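Local coordinates for protein probable transcriptional regulator (Pseudomonas aeruginosa, PDB 2HR3) that probably acts as a dimeric DNA-binding transcriptional regulator of the MarR family, with a winged helix-turn-helix domain in each subunit, at residues E60-S64 and S65-A69; Q16-T19 and L20-L24. One frame throughout, in Å; residues are numbered along the deposited sequence.

Contact 1. Residues E60-S64 and S65-A69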
# COMPACT_ATOMS: atom_id res chain seq x y z
N GLU A 60 -5.38 9.50 -2.73
CA GLU A 60 -5.23 8.56 -1.63
C GLU A 60 -6.59 7.91 -1.40
O GLU A 60 -6.79 7.25 -0.39
CB GLU A 60 -4.75 9.31 -0.40
CG GLU A 60 -3.37 9.79 -0.60
CD GLU A 60 -2.39 8.64 -0.85
OE1 GLU A 60 -2.40 7.65 -0.07
OE2 GLU A 60 -1.61 8.71 -1.82
N ARG A 61 -7.51 8.10 -2.35
CA ARG A 61 -8.91 7.66 -2.18
C ARG A 61 -9.34 7.91 -0.73
O ARG A 61 -10.15 7.18 -0.13
CB ARG A 61 -9.11 6.19 -2.61
CG ARG A 61 -8.11 5.68 -3.68
CD ARG A 61 -8.36 6.35 -5.05
NE ARG A 61 -9.77 6.26 -5.44
CZ ARG A 61 -10.62 7.28 -5.59
NH1 ARG A 61 -10.21 8.55 -5.34
NH2 ARG A 61 -11.90 7.05 -5.96
N MSE A 62 -8.82 8.98 -0.19
CA MSE A 62 -9.11 9.33 1.15
C MSE A 62 -10.33 10.18 1.13
O MSE A 62 -10.56 10.90 0.18
CB MSE A 62 -7.99 10.15 1.72
CG MSE A 62 -6.88 9.36 2.23
SE MSE A 62 -5.80 10.55 3.33
CE MSE A 62 -7.03 10.77 4.93
N ARG A 63 -11.07 10.10 2.23
CA ARG A 63 -12.24 10.89 2.44
C ARG A 63 -11.91 12.34 2.82
O ARG A 63 -11.08 12.61 3.69
CB ARG A 63 -13.09 10.18 3.51
CG ARG A 63 -13.69 8.86 2.93
CD ARG A 63 -14.18 7.86 3.98
NE ARG A 63 -15.62 7.98 4.25
CZ ARG A 63 -16.34 7.07 4.89
NH1 ARG A 63 -15.77 5.94 5.33
NH2 ARG A 63 -17.63 7.27 5.05
N SER A 64 -12.54 13.28 2.10
CA SER A 64 -12.43 14.73 2.38
C SER A 64 -12.47 15.02 3.89
O SER A 64 -11.53 15.59 4.45
CB SER A 64 -13.54 15.48 1.63
OG SER A 64 -13.22 16.86 1.43
N SER A 65 -13.53 14.58 4.55
CA SER A 65 -13.72 14.76 6.01
C SER A 65 -12.50 14.38 6.85
O SER A 65 -12.25 14.97 7.87
CB SER A 65 -14.95 13.96 6.52
OG SER A 65 -14.77 12.53 6.38
N ASN A 66 -11.74 13.40 6.40
CA ASN A 66 -10.75 12.68 7.23
C ASN A 66 -9.33 13.27 7.15
O ASN A 66 -8.63 13.46 8.15
CB ASN A 66 -10.74 11.23 6.75
CG ASN A 66 -9.97 10.35 7.63
OD1 ASN A 66 -8.74 10.24 7.50
ND2 ASN A 66 -10.65 9.72 8.58
N LEU A 67 -8.94 13.52 5.91
CA LEU A 67 -7.83 14.37 5.52
C LEU A 67 -7.84 15.78 6.19
O LEU A 67 -6.79 16.37 6.49
CB LEU A 67 -7.85 14.55 3.99
CG LEU A 67 -6.55 15.19 3.50
CD1 LEU A 67 -5.29 14.44 4.03
CD2 LEU A 67 -6.54 15.30 2.03
N ALA A 68 -9.04 16.32 6.39
CA ALA A 68 -9.13 17.68 6.91
C ALA A 68 -8.49 17.65 8.29
O ALA A 68 -7.64 18.46 8.62
CB ALA A 68 -10.57 18.14 6.93
N ALA A 69 -8.81 16.61 9.03
CA ALA A 69 -8.31 16.45 10.37
C ALA A 69 -6.83 16.08 10.52
O ALA A 69 -6.19 16.49 11.48
CB ALA A 69 -9.20 15.42 11.09

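Contact 2. Residues Q16-T19 and L20-L24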
# COMPACT_ATOMS: atom_id res chain seq x y z
N GLN A 16 2.64 -11.08 -3.73
CA GLN A 16 4.04 -10.75 -3.47
C GLN A 16 4.36 -9.29 -3.26
O GLN A 16 5.28 -8.97 -2.53
CB GLN A 16 4.85 -11.20 -4.64
CG GLN A 16 4.89 -12.71 -4.75
CD GLN A 16 5.14 -13.24 -6.17
OE1 GLN A 16 5.26 -12.49 -7.16
NE2 GLN A 16 5.25 -14.53 -6.27
N VAL A 17 3.73 -8.45 -4.06
CA VAL A 17 4.03 -7.05 -4.15
C VAL A 17 3.26 -6.42 -3.01
O VAL A 17 3.73 -5.49 -2.42
CB VAL A 17 3.60 -6.48 -5.55
CG1 VAL A 17 3.18 -5.11 -5.47
CG2 VAL A 17 4.71 -6.57 -6.57
N THR A 18 2.07 -6.93 -2.67
CA THR A 18 1.28 -6.33 -1.57
C THR A 18 1.85 -6.79 -0.22
O THR A 18 2.03 -6.01 0.69
CB THR A 18 -0.27 -6.53 -1.68
OG1 THR A 18 -0.66 -7.83 -1.27
CG2 THR A 18 -0.85 -6.26 -3.10
N THR A 19 2.17 -8.05 -0.12
CA THR A 19 2.89 -8.55 1.01
C THR A 19 4.23 -7.87 1.28
O THR A 19 4.49 -7.57 2.46
CB THR A 19 3.13 -10.05 0.84
OG1 THR A 19 1.85 -10.70 0.75
CG2 THR A 19 3.91 -10.60 2.03
N LEU A 20 5.08 -7.65 0.26
CA LEU A 20 6.28 -6.89 0.53
C LEU A 20 5.97 -5.46 0.97
O LEU A 20 6.61 -4.95 1.88
CB LEU A 20 7.27 -6.93 -0.62
CG LEU A 20 8.63 -6.26 -0.43
CD1 LEU A 20 9.40 -6.74 0.79
CD2 LEU A 20 9.58 -6.36 -1.63
N THR A 21 5.00 -4.78 0.32
CA THR A 21 4.56 -3.40 0.71
C THR A 21 4.06 -3.27 2.19
O THR A 21 4.27 -2.26 2.88
CB THR A 21 3.45 -2.92 -0.27
OG1 THR A 21 3.97 -2.86 -1.60
CG2 THR A 21 2.81 -1.49 0.17
N ARG A 22 3.40 -4.30 2.68
CA ARG A 22 2.88 -4.33 4.07
C ARG A 22 4.01 -4.56 5.16
O ARG A 22 3.95 -4.00 6.26
CB ARG A 22 1.80 -5.42 4.15
CG ARG A 22 1.01 -5.43 5.43
CD ARG A 22 -0.32 -6.24 5.38
NE ARG A 22 -0.95 -6.16 4.05
CZ ARG A 22 -1.04 -7.19 3.20
NH1 ARG A 22 -0.53 -8.41 3.49
NH2 ARG A 22 -1.62 -6.99 2.03
N ARG A 23 5.01 -5.36 4.82
CA ARG A 23 6.23 -5.48 5.59
C ARG A 23 7.00 -4.17 5.70
O ARG A 23 7.34 -3.73 6.76
CB ARG A 23 7.12 -6.58 4.99
CG ARG A 23 8.33 -6.96 5.84
CD ARG A 23 7.97 -7.44 7.24
NE ARG A 23 9.17 -7.34 8.00
CZ ARG A 23 10.10 -8.28 8.01
NH1 ARG A 23 9.92 -9.43 7.34
NH2 ARG A 23 11.20 -8.08 8.73
N LEU A 24 7.21 -3.51 4.59
CA LEU A 24 7.82 -2.18 4.56
C LEU A 24 7.04 -1.18 5.38
O LEU A 24 7.62 -0.21 5.90
CB LEU A 24 7.88 -1.66 3.14
CG LEU A 24 8.88 -2.19 2.15
CD1 LEU A 24 8.52 -1.84 0.68
CD2 LEU A 24 10.23 -1.68 2.48

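Contact 1. Residues E60-S64 and S65-A69
With CG of Met62 set beside its backbone N (chi1 -83°) and the chain nearly extended at chi2, a bend at chi3 (72°) brings the terminal methyl up to Asn66 OD1 and Leu67. Met62 is present as selenomethionine. Met62 CE lies 3.1 Å from Asn66 OD1, a close approach of a methyl to an amide oxygen. Met62 CE is also 4.0 Å from Leu67 CB, and Met62 SE is 4.0 Å from Leu67 CD1. Met62 crosses both partner side chains at about a right angle. In Asn66, chi1 (-171°) sets CG anti to the backbone N, and the amide is turned about the CB-CG bond to put OD1 next to the Met62 methyl.

The chain here joins helix 53-59 to helix 64-76. In MarR proteins these helices form the helix-turn-helix, and helix 64-76 is the likely recognition helix. The first helix ends in a Schellman motif, with Arg61 at positive phi as the C-prime residue. Arg63 then takes the N-cap position of the next helix. Its carbonyl oxygen is gripped by two backbone bonds. Asn66 N is 2.9 Å from Arg63 O, and Leu67 N is 3.2 Å from the same Arg63 O. Ala68 N bonds to Ser64 O at 3.2 Å, carrying on the first helical turn.

The Arg63 side chain bends away at chi3 and forms a salt bridge with Glu73 of the second subunit. Leu67 packs inward on Val40, Leu56 and Ala57. Glu60 pairs with Arg46 of helix 32-46 by a salt bridge.

Contact 2. Residues Q16-T19 and L20-L24
Gln16 meets Leu20 through the backbone: Leu20 N donates to Gln16 O at 3.1 Å. This is one of four successive i to i+4 bonds that link 16-19 to 20-23 within helix 4-26. Val17 comes next, and its carbonyl oxygen takes two bonds from one residue. Thr21 N donates to Val17 O at 3.1 Å. The Thr21 hydroxyl also donates, with Thr21 OG1 2.8 Å from Val17 O. The two donors arrive from opposite faces of the carbonyl plane. Placing OG1 beside the Thr21 backbone N (chi1 -62°) turns the hydroxyl back to the preceding turn.

Thr18 O accepts Arg22 N at 3.0 Å. Thr18 and Arg22 also run side by side, with their side chains pointing the same way. The bend of Arg22 at chi3 (-34°) turns the guanidinium back along the helix, and Thr18 O lies over one face, near its rim. Arg22 NH2 is 3.5 Å from Thr18 OG1, whose weak bond is to Arg14 O. At Thr19 the backbone ladder goes on, with Arg23 N 3.3 Å from Thr19 O. The Thr19 hydroxyl bonds instead to Ser15 O.

Val17 packs on Val17 of the second subunit, and Thr21 OG1 is hydrogen-bonded to Thr21 OG1 of that subunit. With one proton each, the two hydroxyls cannot both donate to their own Val17 O and also bond each other, and they probably share these bonds by alternating.

Overall arrangement
Contact 1 lies at the surface and contact 2 is buried. Their centres are about 24 Å apart, and their nearest atoms about 11 Å. Contact 2 stays inside one long helix, 4-26. Contact 1 joins the turn after helix 53-59 to the start of helix 64-76. Both use backbone bonds, but their side chains differ. Residues 60-69 bring a selenomethionine against an amide and a leucine, while residues 16-24 set threonine hydroxyls and a folded arginine along a continuous helix. Both reach the second subunit: contact 1 sends Arg63 out to Glu73 of that subunit, and contact 2 pairs its threonine with the same threonine there.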